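Putative Lipoprotein (Clostridium perfringens, PDB 5J7R) is of unknown function but is a putative lipoprotein that may take part in sporulation or spore germination, perhaps at the membrane. Local coordinates at residues Leu84-Asn96 with Ile121-Leu133. Numbering follows the deposited sequence.
Sequences LSFDIKDDIAIIN and ITQIPSINKINIL
Ala93 and Ile95 pair with Ile130 and Ile132 across two parallel strands, the two strands of a beta-alpha-beta unit whose crossover helix, 107-121, covers the face carrying these four side chains. Ala93 N and Ile95 N donate to Lys129 O and Asn131 O, while Ala93 O and Ile95 O accept from Asn131 N and Leu133 N, all at 2.9 to 3.0 Å. On the helix-covered face Ile127 packs against Ala93 CB, with CG2 and CD1 each 3.8 Å from it. With CG1 anti to the carbonyl carbon (chi1 -55°) and CD1 in turn anti to CA (chi2 174°), Ile127 extends CD1 across Ile88 at about a right angle, CD1 to CD1 3.8 Å, and brings it to the edge of the Phe86 ring. Ile95 CD1 meets Ile121 CG1 and Ile130 CB, both at 4.2 Å, and Ile60 of helix 51-65 packs on Ile95 and Ile121. The other face is more open: Ile94 CG2 reaches Leu133 CD1 at 3.6 Å, and Ile92 CG2 touches Asn131 CB. At the hairpin end, two consecutive amides grip Asp91 O: Asn128 N at 3.0 Å, nearly straight (173°), and Lys129 N at a longer 3.3 Å.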
loop_
_atom_site.group_PDB
_atom_site.type_symbol
_atom_site.label_atom_id
_atom_site.label_comp_id
_atom_site.label_asym_id
_atom_site.label_seq_id
_atom_site.Cartn_x
_atom_site.Cartn_y
_atom_site.Cartn_z
ATOM N N LEU A 84 -11.772 4.963 15.243
ATOM C CA LEU A 84 -12.568 3.750 15.415
ATOM C C LEU A 84 -12.539 2.908 14.152
ATOM O O LEU A 84 -12.389 1.688 14.218
ATOM C CB LEU A 84 -14.003 4.094 15.806
ATOM C CG LEU A 84 -14.154 4.850 17.133
ATOM C CD1 LEU A 84 -15.611 5.230 17.344
ATOM C CD2 LEU A 84 -13.634 4.044 18.315
ATOM N N SER A 85 -12.691 3.558 13.006
ATOM C CA SER A 85 -12.652 2.860 11.727
ATOM C C SER A 85 -12.483 3.847 10.578
ATOM O O SER A 85 -12.801 5.031 10.707
ATOM C CB SER A 85 -13.924 2.041 11.487
ATOM O OG SER A 85 -15.056 2.880 11.358
ATOM N N PHE A 86 -11.986 3.333 9.460
ATOM C CA PHE A 86 -11.787 4.123 8.271
ATOM C C PHE A 86 -12.226 3.279 7.084
ATOM O O PHE A 86 -11.738 2.167 6.912
ATOM C CB PHE A 86 -10.329 4.542 8.143
ATOM C CG PHE A 86 -10.068 5.397 6.953
ATOM C CD1 PHE A 86 -10.302 6.765 6.982
ATOM C CD2 PHE A 86 -9.612 4.834 5.790
ATOM C CE1 PHE A 86 -10.062 7.547 5.852
ATOM C CE2 PHE A 86 -9.386 5.605 4.664
ATOM C CZ PHE A 86 -9.609 6.955 4.689
ATOM N N ASP A 87 -13.148 3.800 6.278
ATOM C CA ASP A 87 -13.671 3.077 5.128
ATOM C C ASP A 87 -13.856 4.019 3.947
ATOM O O ASP A 87 -14.138 5.187 4.131
ATOM C CB ASP A 87 -15.016 2.424 5.493
ATOM C CG ASP A 87 -14.884 1.342 6.579
ATOM O OD1 ASP A 87 -14.131 0.346 6.399
ATOM O OD2 ASP A 87 -15.600 1.439 7.592
ATOM N N ILE A 88 -13.683 3.497 2.736
ATOM C CA ILE A 88 -13.847 4.279 1.509
ATOM C C ILE A 88 -15.045 3.760 0.712
ATOM O O ILE A 88 -15.006 2.662 0.169
ATOM C CB ILE A 88 -12.575 4.230 0.625
ATOM C CG1 ILE A 88 -11.397 4.903 1.352
ATOM C CG2 ILE A 88 -12.811 4.940 -0.705
ATOM C CD1 ILE A 88 -10.061 4.759 0.649
ATOM N N LYS A 89 -16.116 4.546 0.684
ATOM C CA LYS A 89 -17.318 4.199 -0.074
ATOM C C LYS A 89 -17.342 5.064 -1.312
ATOM O O LYS A 89 -17.647 6.253 -1.233
ATOM C CB LYS A 89 -18.578 4.389 0.760
ATOM C CG LYS A 89 -18.666 3.342 1.865
ATOM C CD LYS A 89 -19.996 3.378 2.617
ATOM C CE LYS A 89 -20.055 2.433 3.805
ATOM N NZ LYS A 89 -21.281 2.620 4.623
ATOM N N ASP A 90 -16.996 4.454 -2.446
ATOM C CA ASP A 90 -16.933 5.130 -3.745
ATOM C C ASP A 90 -15.819 6.196 -3.668
ATOM O O ASP A 90 -14.645 5.827 -3.599
ATOM C CB ASP A 90 -18.318 5.675 -4.171
ATOM C CG ASP A 90 -18.330 6.241 -5.601
ATOM O OD1 ASP A 90 -17.283 6.231 -6.285
ATOM O OD2 ASP A 90 -19.409 6.690 -6.041
ATOM N N ASP A 91 -16.164 7.486 -3.657
ATOM C CA ASP A 91 -15.148 8.542 -3.561
ATOM C C ASP A 91 -15.204 9.283 -2.214
ATOM O O ASP A 91 -14.628 10.363 -2.066
ATOM C CB ASP A 91 -15.295 9.539 -4.713
ATOM C CG ASP A 91 -16.632 10.279 -4.694
ATOM O OD1 ASP A 91 -17.595 9.786 -4.068
ATOM O OD2 ASP A 91 -16.722 11.355 -5.321
ATOM N N ILE A 92 -15.877 8.690 -1.232
ATOM C CA ILE A 92 -16.013 9.297 0.084
ATOM C C ILE A 92 -15.244 8.496 1.115
ATOM O O ILE A 92 -15.342 7.268 1.149
ATOM C CB ILE A 92 -17.500 9.352 0.507
ATOM C CG1 ILE A 92 -18.290 10.124 -0.541
ATOM C CG2 ILE A 92 -17.670 9.977 1.901
ATOM C CD1 ILE A 92 -19.783 10.118 -0.337
ATOM N N ALA A 93 -14.495 9.207 1.954
ATOM C CA ALA A 93 -13.737 8.600 3.031
ATOM C C ALA A 93 -14.534 8.766 4.320
ATOM O O ALA A 93 -14.730 9.883 4.793
ATOM C CB ALA A 93 -12.384 9.261 3.160
ATOM N N ILE A 94 -15.014 7.647 4.862
ATOM C CA ILE A 94 -15.789 7.648 6.096
ATOM C C ILE A 94 -14.787 7.544 7.225
ATOM O O ILE A 94 -14.240 6.469 7.488
ATOM C CB ILE A 94 -16.743 6.453 6.186
ATOM C CG1 ILE A 94 -17.684 6.432 5.022
ATOM C CG2 ILE A 94 -17.649 6.567 7.387
ATOM C CD1 ILE A 94 -18.380 5.110 4.895
ATOM N N ILE A 95 -14.560 8.662 7.897
ATOM C CA ILE A 95 -13.613 8.732 8.994
ATOM C C ILE A 95 -14.407 8.695 10.282
ATOM O O ILE A 95 -15.017 9.685 10.674
ATOM C CB ILE A 95 -12.771 10.017 8.906
ATOM C CG1 ILE A 95 -12.110 10.105 7.530
ATOM C CG2 ILE A 95 -11.744 10.051 10.028
ATOM C CD1 ILE A 95 -11.400 11.412 7.254
ATOM N N ASN A 96 -14.363 7.547 10.949
ATOM C CA ASN A 96 -15.094 7.334 12.179
ATOM C C ASN A 96 -14.200 7.546 13.390
ATOM O O ASN A 96 -13.324 6.734 13.672
ATOM C CB ASN A 96 -15.664 5.923 12.164
ATOM C CG ASN A 96 -16.556 5.643 13.344
ATOM O OD1 ASN A 96 -17.093 6.564 13.975
ATOM N ND2 ASN A 96 -16.755 4.367 13.634
ATOM N N ILE A 121 -6.171 13.698 3.350
ATOM C CA ILE A 121 -6.882 12.568 2.756
ATOM C C ILE A 121 -7.075 12.625 1.244
ATOM O O ILE A 121 -6.909 11.605 0.578
ATOM C CB ILE A 121 -8.234 12.322 3.460
ATOM C CG1 ILE A 121 -7.991 11.826 4.880
ATOM C CG2 ILE A 121 -9.055 11.268 2.733
ATOM C CD1 ILE A 121 -7.257 10.490 4.966
ATOM N N THR A 122 -7.383 13.798 0.694
ATOM C CA THR A 122 -7.580 13.915 -0.761
ATOM C C THR A 122 -6.313 13.665 -1.575
ATOM O O THR A 122 -6.339 13.735 -2.803
ATOM C CB THR A 122 -8.242 15.242 -1.161
ATOM O OG1 THR A 122 -7.459 16.339 -0.672
ATOM C CG2 THR A 122 -9.646 15.315 -0.595
ATOM N N GLN A 123 -5.196 13.398 -0.901
ATOM C CA GLN A 123 -3.961 13.037 -1.595
ATOM C C GLN A 123 -4.191 11.669 -2.235
ATOM O O GLN A 123 -3.547 11.327 -3.213
ATOM C CB GLN A 123 -2.760 12.969 -0.643
ATOM C CG GLN A 123 -2.094 14.298 -0.347
ATOM C CD GLN A 123 -0.975 14.221 0.702
ATOM O OE1 GLN A 123 0.122 14.754 0.492
ATOM N NE2 GLN A 123 -1.236 13.572 1.823
ATOM N N ILE A 124 -5.078 10.874 -1.639
ATOM C CA ILE A 124 -5.419 9.557 -2.171
ATOM C C ILE A 124 -6.391 9.890 -3.309
ATOM O O ILE A 124 -7.508 10.321 -3.033
ATOM C CB ILE A 124 -6.053 8.668 -1.087
ATOM C CG1 ILE A 124 -5.046 8.433 0.048
ATOM C CG2 ILE A 124 -6.471 7.332 -1.686
ATOM C CD1 ILE A 124 -5.595 7.687 1.247
ATOM N N PRO A 125 -5.969 9.702 -4.582
ATOM C CA PRO A 125 -6.795 10.074 -5.760
ATOM C C PRO A 125 -8.244 9.620 -5.758
ATOM O O PRO A 125 -9.120 10.363 -6.203
ATOM C CB PRO A 125 -6.051 9.430 -6.941
ATOM C CG PRO A 125 -4.663 9.230 -6.460
ATOM C CD PRO A 125 -4.781 8.927 -5.000
ATOM N N SER A 126 -8.494 8.416 -5.259
ATOM C CA SER A 126 -9.853 7.873 -5.208
ATOM C C SER A 126 -10.795 8.653 -4.268
ATOM O O SER A 126 -11.998 8.488 -4.339
ATOM C CB SER A 126 -9.810 6.378 -4.834
ATOM O OG SER A 126 -9.087 6.162 -3.633
ATOM N N ILE A 127 -10.248 9.525 -3.423
ATOM C CA ILE A 127 -11.063 10.280 -2.472
ATOM C C ILE A 127 -11.209 11.743 -2.873
ATOM O O ILE A 127 -10.218 12.426 -3.131
ATOM C CB ILE A 127 -10.464 10.196 -1.051
ATOM C CG1 ILE A 127 -10.298 8.718 -0.641
ATOM C CG2 ILE A 127 -11.356 10.942 -0.060
ATOM C CD1 ILE A 127 -9.579 8.482 0.673
ATOM N N ASN A 128 -12.461 12.201 -2.910
ATOM C CA ASN A 128 -12.801 13.588 -3.235
ATOM C C ASN A 128 -13.575 14.269 -2.100
ATOM O O ASN A 128 -13.636 15.496 -2.050
ATOM C CB ASN A 128 -13.614 13.656 -4.529
ATOM C CG ASN A 128 -12.814 13.217 -5.747
ATOM O OD1 ASN A 128 -11.586 13.359 -5.797
ATOM N ND2 ASN A 128 -13.513 12.701 -6.750
ATOM N N LYS A 129 -14.159 13.479 -1.197
ATOM C CA LYS A 129 -14.917 14.011 -0.066
ATOM C C LYS A 129 -14.689 13.174 1.184
ATOM O O LYS A 129 -14.212 12.036 1.108
ATOM C CB LYS A 129 -16.411 14.007 -0.381
ATOM C CG LYS A 129 -16.792 14.818 -1.601
ATOM C CD LYS A 129 -18.294 14.844 -1.810
ATOM C CE LYS A 129 -18.625 15.718 -3.009
ATOM N NZ LYS A 129 -20.071 15.758 -3.362
ATOM N N ILE A 130 -15.018 13.750 2.339
ATOM C CA ILE A 130 -14.887 13.043 3.610
ATOM C C ILE A 130 -16.204 13.153 4.364
ATOM O O ILE A 130 -16.941 14.124 4.227
ATOM C CB ILE A 130 -13.723 13.553 4.493
ATOM C CG1 ILE A 130 -14.010 14.953 5.054
ATOM C CG2 ILE A 130 -12.414 13.508 3.708
ATOM C CD1 ILE A 130 -12.947 15.465 6.001
ATOM N N ASN A 131 -16.489 12.124 5.142
ATOM C CA ASN A 131 -17.674 12.057 5.946
ATOM C C ASN A 131 -17.177 11.673 7.328
ATOM O O ASN A 131 -16.786 10.532 7.558
ATOM C CB ASN A 131 -18.633 11.006 5.386
ATOM C CG ASN A 131 -19.940 10.920 6.156
ATOM O OD1 ASN A 131 -20.298 11.816 6.911
ATOM N ND2 ASN A 131 -20.664 9.838 5.949
ATOM N N ILE A 132 -17.162 12.640 8.237
ATOM C CA ILE A 132 -16.706 12.403 9.601
ATOM C C ILE A 132 -17.868 11.928 10.455
ATOM O O ILE A 132 -18.940 12.506 10.415
ATOM C CB ILE A 132 -16.071 13.661 10.220
ATOM C CG1 ILE A 132 -14.863 14.086 9.372
ATOM C CG2 ILE A 132 -15.664 13.378 11.667
ATOM C CD1 ILE A 132 -14.174 15.359 9.805
ATOM N N LEU A 133 -17.628 10.864 11.210
ATOM C CA LEU A 133 -18.611 10.277 12.107
ATOM C C LEU A 133 -17.956 10.174 13.460
ATOM O O LEU A 133 -16.732 10.121 13.564
ATOM C CB LEU A 133 -19.008 8.856 11.680
ATOM C CG LEU A 133 -19.563 8.562 10.300
ATOM C CD1 LEU A 133 -19.916 7.085 10.194
ATOM C CD2 LEU A 133 -20.766 9.411 9.983
#